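Local coordinates for protein SusD homolog (Bacteroides ovatus, PDB 4F53) that probably binds glycans, perhaps mucin O-glycans, at the bacterial surface as a SusD-like outer-membrane lipoprotein of the TPR-like class, at residues Ser286-Val291 / Gly298-Val303; Asn315-Gly320 / Ser400-Asp405. All blocks are in the same frame, centred on the assembly; numbering follows the deposited sequence.

Contact 1: residues Ser286-Val291 / Gly298-Val303; sequences STFGTV and GEESYV
E300 reaches from the loop 298-303 to the first turn of helix 288-291 and grips it with both carboxylate oxygens. OE2 accepts the amide of G289 on its syn lone pair, N to OE2 2.8 Å. OE1 takes two donors: S286 OG on its anti lone pair, OG to OE1 2.7 Å, and F288 N from the syn side, 24° out of the carboxylate plane. T287 occupies the N-cap position but makes no capping bond with its side chain, and it is this glutamate, from the loop that follows the helix, that accepts first-turn amides. The chain of E300 folds back at chi2 (-67°), and this brings the carboxylate over to the helix. With an alanine here, the F288 and G289 amides and the S286 hydroxyl would probably be left without the carboxylate they share.

S286 bonds to the main chain of S301 twice: its N gives to S301 O at 2.8 Å, and its hydroxyl OG receives S301 N at 3.0 Å. A small hydroxyl suits S286, since OG both accepts that amide and donates to E300.

Apolar contact is slight. V303 CG1 lies at the edge of the F288 ring, 3.9 Å from CE2, and also touches S286 CB. Three donors converging on the E300 carboxylate are likely to favour its ionised form, although the nearby S286 carbonyl oxygen works against this.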
loop_
_atom_site.group_PDB
_atom_site.type_symbol
_atom_site.label_atom_id
_atom_site.label_comp_id
_atom_site.label_asym_id
_atom_site.label_seq_id
_atom_site.Cartn_x
_atom_site.Cartn_y
_atom_site.Cartn_z
ATOM N N SER A 286 14.993 -19.308 4.528
ATOM C CA SER A 286 14.823 -20.103 3.314
ATOM C C SER A 286 14.726 -21.613 3.635
ATOM O O SER A 286 15.183 -22.049 4.687
ATOM C CB SER A 286 15.982 -19.827 2.366
ATOM O OG SER A 286 17.210 -20.166 2.990
ATOM N N THR A 287 14.091 -22.395 2.742
ATOM C CA THR A 287 13.893 -23.838 2.916
ATOM C C THR A 287 14.351 -24.560 1.627
ATOM O O THR A 287 13.645 -25.436 1.104
ATOM C CB THR A 287 12.400 -24.122 3.253
ATOM O OG1 THR A 287 11.616 -23.706 2.140
ATOM C CG2 THR A 287 11.898 -23.393 4.510
ATOM N N PHE A 288 15.513 -24.141 1.082
ATOM C CA PHE A 288 16.062 -24.703 -0.152
ATOM C C PHE A 288 16.379 -26.204 -0.011
ATOM O O PHE A 288 16.181 -26.947 -0.968
ATOM C CB PHE A 288 17.293 -23.922 -0.621
ATOM C CG PHE A 288 16.975 -22.521 -1.080
ATOM C CD1 PHE A 288 16.097 -22.300 -2.131
ATOM C CD2 PHE A 288 17.558 -21.420 -0.463
ATOM C CE1 PHE A 288 15.812 -21.008 -2.560
ATOM C CE2 PHE A 288 17.273 -20.129 -0.898
ATOM C CZ PHE A 288 16.399 -19.933 -1.940
ATOM N N GLY A 289 16.830 -26.630 1.168
ATOM C CA GLY A 289 17.118 -28.028 1.443
ATOM C C GLY A 289 15.892 -28.915 1.324
ATOM O O GLY A 289 15.972 -30.014 0.774
ATOM N N THR A 290 14.748 -28.435 1.810
ATOM C CA THR A 290 13.448 -29.117 1.739
ATOM C C THR A 290 13.021 -29.254 0.264
ATOM O O THR A 290 12.872 -30.362 -0.234
ATOM C CB THR A 290 12.404 -28.324 2.560
ATOM O OG1 THR A 290 12.944 -28.026 3.848
ATOM C CG2 THR A 290 11.058 -29.052 2.699
ATOM N N VAL A 291 12.871 -28.123 -0.422
ATOM C CA VAL A 291 12.469 -27.995 -1.822
ATOM C C VAL A 291 13.410 -28.817 -2.772
ATOM O O VAL A 291 12.928 -29.467 -3.706
ATOM C CB VAL A 291 12.434 -26.472 -2.158
ATOM C CG1 VAL A 291 12.476 -26.207 -3.648
ATOM C CG2 VAL A 291 11.211 -25.804 -1.530
ATOM N N GLY A 298 24.195 -24.904 -0.509
ATOM C CA GLY A 298 24.381 -23.661 0.227
ATOM C C GLY A 298 23.874 -23.724 1.658
ATOM O O GLY A 298 23.643 -24.804 2.210
ATOM N N GLU A 299 23.676 -22.550 2.245
ATOM C CA GLU A 299 23.170 -22.362 3.604
ATOM C C GLU A 299 21.767 -21.754 3.563
ATOM O O GLU A 299 21.387 -21.147 2.555
ATOM C CB GLU A 299 24.116 -21.435 4.399
ATOM C CG GLU A 299 25.559 -21.934 4.492
ATOM C CD GLU A 299 26.661 -21.075 3.879
ATOM O OE1 GLU A 299 26.432 -19.867 3.624
ATOM O OE2 GLU A 299 27.769 -21.620 3.666
ATOM N N GLU A 300 20.998 -21.918 4.646
ATOM C CA GLU A 300 19.675 -21.285 4.768
ATOM C C GLU A 300 19.841 -19.938 5.453
ATOM O O GLU A 300 20.664 -19.817 6.358
ATOM C CB GLU A 300 18.657 -22.169 5.522
ATOM C CG GLU A 300 18.508 -23.588 4.968
ATOM C CD GLU A 300 17.911 -23.849 3.593
ATOM O OE1 GLU A 300 17.603 -22.884 2.858
ATOM O OE2 GLU A 300 17.759 -25.045 3.250
ATOM N N SER A 301 19.096 -18.910 4.992
ATOM C CA SER A 301 19.163 -17.555 5.563
ATOM C C SER A 301 17.903 -16.798 5.260
ATOM O O SER A 301 17.011 -17.336 4.608
ATOM C CB SER A 301 20.362 -16.808 4.979
ATOM O OG SER A 301 20.252 -16.724 3.567
ATOM N N TYR A 302 17.834 -15.541 5.686
ATOM C CA TYR A 302 16.729 -14.654 5.291
ATOM C C TYR A 302 17.066 -14.155 3.902
ATOM O O TYR A 302 18.022 -13.386 3.743
ATOM C CB TYR A 302 16.534 -13.506 6.274
ATOM C CG TYR A 302 16.036 -13.958 7.622
ATOM C CD1 TYR A 302 14.742 -14.462 7.780
ATOM C CD2 TYR A 302 16.832 -13.836 8.759
ATOM C CE1 TYR A 302 14.251 -14.820 9.036
ATOM C CE2 TYR A 302 16.337 -14.163 10.026
ATOM C CZ TYR A 302 15.050 -14.666 10.153
ATOM O OH TYR A 302 14.566 -15.048 11.379
ATOM N N VAL A 303 16.383 -14.701 2.879
ATOM C CA VAL A 303 16.700 -14.353 1.505
ATOM C C VAL A 303 15.433 -14.464 0.642
ATOM O O VAL A 303 14.802 -15.519 0.559
ATOM C CB VAL A 303 17.905 -15.164 0.947
ATOM C CG1 VAL A 303 17.668 -16.689 0.973
ATOM C CG2 VAL A 303 18.320 -14.661 -0.440
#

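Contact 2: residues Asn315-Gly320 / Ser400-Asp405; sequences NSWSQG and SAQTYD
N315 and Q402 bring the two backbones together, their CA atoms 5.0 Å apart, where a type I beta turn from N315 to S318 faces the irregular chain 400-405. The N315 amide pairs with the main chain of Y404 at both ends. OD1 accepts Y404 N at 2.8 Å, and ND2 gives to Y404 O in a nearly straight bond (174°) that lies in the amide plane of N315 but comes from above the carbonyl plane of Y404. Asparagine fits because one short side chain supplies an acceptor and a donor side by side, matching the N and O of one residue. OD1 also lies at the edge of the Y404 ring.

The turn itself is closed by S318, whose N and OG both bond to N315 O. This is a loop-to-loop junction in a SusD-type fold whose regular structure is mostly helix, tying the connection ahead of strand 332-335 to the one between helices 379-383 and 423-438.

From segment 400-405, Q402 returns the grip. Its OE1 accepts W317 N at 2.9 Å, while NE2 donates in its own plane to S316 OG at 3.0 Å and, within its segment, to S400 O. These three bonds fix which end of the amide is oxygen. Bent at chi2 (-53°), the glutamine lays its amide flat over one face of the W317 indole, the planes 13° apart, and its CG makes a CH-pi contact with the six-membered ring. Tryptophan offers a surface broad enough for S400 O to rest over the same face, 3.5 Å from CZ2. A water bridges S316 N and A401 O, each 2.9 Å from it.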
loop_
_atom_site.group_PDB
_atom_site.type_symbol
_atom_site.label_atom_id
_atom_site.label_comp_id
_atom_site.label_asym_id
_atom_site.label_seq_id
_atom_site.Cartn_x
_atom_site.Cartn_y
_atom_site.Cartn_z
ATOM N N ASN A 315 13.936 -20.582 -11.513
ATOM C CA ASN A 315 14.731 -21.736 -11.095
ATOM C C ASN A 315 13.748 -22.654 -10.344
ATOM O O ASN A 315 12.885 -22.125 -9.631
ATOM C CB ASN A 315 15.892 -21.281 -10.215
ATOM C CG ASN A 315 17.098 -20.801 -10.978
ATOM O OD1 ASN A 315 17.458 -21.330 -12.037
ATOM N ND2 ASN A 315 17.788 -19.830 -10.415
ATOM N N SER A 316 13.800 -23.979 -10.553
ATOM C CA SER A 316 12.831 -24.918 -9.937
ATOM C C SER A 316 12.811 -24.909 -8.391
ATOM O O SER A 316 11.843 -25.413 -7.819
ATOM C CB SER A 316 13.051 -26.348 -10.426
ATOM O OG SER A 316 14.298 -26.853 -9.981
ATOM N N TRP A 317 13.845 -24.359 -7.727
ATOM C CA TRP A 317 13.893 -24.328 -6.259
ATOM C C TRP A 317 13.486 -22.978 -5.672
ATOM O O TRP A 317 13.612 -22.790 -4.461
ATOM C CB TRP A 317 15.290 -24.726 -5.735
ATOM C CG TRP A 317 15.739 -26.109 -6.124
ATOM C CD1 TRP A 317 14.979 -27.104 -6.667
ATOM C CD2 TRP A 317 17.061 -26.641 -5.990
ATOM N NE1 TRP A 317 15.754 -28.196 -6.935
ATOM C CE2 TRP A 317 17.037 -27.951 -6.512
ATOM C CE3 TRP A 317 18.263 -26.143 -5.461
ATOM C CZ2 TRP A 317 18.175 -28.774 -6.529
ATOM C CZ3 TRP A 317 19.395 -26.948 -5.498
ATOM C CH2 TRP A 317 19.347 -28.246 -6.029
ATOM N N SER A 318 12.930 -22.070 -6.508
ATOM C CA SER A 318 12.495 -20.708 -6.144
ATOM C C SER A 318 11.563 -20.613 -4.934
ATOM O O SER A 318 11.612 -19.604 -4.223
ATOM C CB SER A 318 11.813 -20.024 -7.325
ATOM O OG SER A 318 12.764 -19.818 -8.348
ATOM N N GLN A 319 10.720 -21.630 -4.685
ATOM C CA GLN A 319 9.786 -21.556 -3.545
ATOM C C GLN A 319 10.510 -21.851 -2.209
ATOM O O GLN A 319 9.932 -21.636 -1.156
ATOM C CB GLN A 319 8.552 -22.428 -3.761
ATOM C CG GLN A 319 7.747 -21.990 -4.998
ATOM C CD GLN A 319 6.565 -22.876 -5.318
ATOM O OE1 GLN A 319 6.409 -23.977 -4.790
ATOM N NE2 GLN A 319 5.680 -22.394 -6.168
ATOM N N GLY A 320 11.799 -22.196 -2.275
ATOM C CA GLY A 320 12.661 -22.343 -1.113
ATOM C C GLY A 320 13.042 -20.985 -0.523
ATOM O O GLY A 320 13.577 -20.924 0.580
ATOM N N SER A 400 22.346 -27.183 -8.647
ATOM C CA SER A 400 21.960 -28.284 -9.530
ATOM C C SER A 400 20.625 -28.033 -10.253
ATOM O O SER A 400 19.593 -27.820 -9.606
ATOM C CB SER A 400 21.889 -29.588 -8.747
ATOM O OG SER A 400 21.805 -30.675 -9.648
ATOM N N ALA A 401 20.671 -28.058 -11.616
ATOM C CA ALA A 401 19.542 -27.849 -12.539
ATOM C C ALA A 401 18.935 -26.426 -12.433
ATOM O O ALA A 401 17.897 -26.168 -13.049
ATOM C CB ALA A 401 18.454 -28.900 -12.306
ATOM N N GLN A 402 19.589 -25.511 -11.671
ATOM C CA GLN A 402 19.156 -24.125 -11.474
ATOM C C GLN A 402 19.887 -23.271 -12.489
ATOM O O GLN A 402 21.009 -22.840 -12.241
ATOM C CB GLN A 402 19.389 -23.647 -10.019
ATOM C CG GLN A 402 18.859 -24.574 -8.901
ATOM C CD GLN A 402 17.418 -24.953 -9.043
ATOM O OE1 GLN A 402 16.521 -24.152 -8.807
ATOM N NE2 GLN A 402 17.166 -26.183 -9.453
ATOM N N THR A 403 19.251 -23.064 -13.655
ATOM C CA THR A 403 19.780 -22.389 -14.853
ATOM C C THR A 403 19.989 -20.872 -14.708
ATOM O O THR A 403 20.948 -20.334 -15.264
ATOM C CB THR A 403 18.796 -22.686 -16.006
ATOM O OG1 THR A 403 18.917 -24.074 -16.338
ATOM C CG2 THR A 403 19.035 -21.838 -17.264
ATOM N N TYR A 404 19.091 -20.186 -13.998
ATOM C CA TYR A 404 19.069 -18.739 -13.927
ATOM C C TYR A 404 19.835 -18.150 -12.744
ATOM O O TYR A 404 20.030 -18.799 -11.722
ATOM C CB TYR A 404 17.611 -18.261 -13.904
ATOM C CG TYR A 404 16.765 -18.814 -15.036
ATOM C CD1 TYR A 404 16.738 -18.191 -16.282
ATOM C CD2 TYR A 404 15.994 -19.960 -14.864
ATOM C CE1 TYR A 404 15.968 -18.700 -17.334
ATOM C CE2 TYR A 404 15.217 -20.474 -15.905
ATOM C CZ TYR A 404 15.200 -19.835 -17.136
ATOM O OH TYR A 404 14.420 -20.320 -18.156
ATOM N N ASP A 405 20.281 -16.904 -12.918
ATOM C CA ASP A 405 20.981 -16.108 -11.913
ATOM C C ASP A 405 20.313 -14.728 -11.863
ATOM O O ASP A 405 20.537 -13.897 -12.750
ATOM C CB ASP A 405 22.492 -16.003 -12.223
ATOM C CG ASP A 405 23.255 -15.090 -11.273
ATOM O OD1 ASP A 405 22.772 -14.876 -10.141
ATOM O OD2 ASP A 405 24.348 -14.607 -11.655
HETATM O O HOH W 1 15.320 -24.893 -12.894
#

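Contact 1 and contact 2 have centres about 12 Å apart and are consecutive along the chain, both segments of contact 1 coming ahead of those of contact 2. They nevertheless touch. T287 N lies 2.7 Å from G320 O, a probable hydrogen bond that joins the approach to helix 288-291 to the end of segment 315-320. The F288 ring packs on the same backbone, CE1 coming to 3.4 Å from W317 O, and V291 touches W317 from the helix. Together the two contacts join the short helix 288-291, the long connection that follows it, and the loop holding 400-405 at the periphery, their centres about 28 and 30 Å from the centre of the chain. No ligand marks a glycan site at either one.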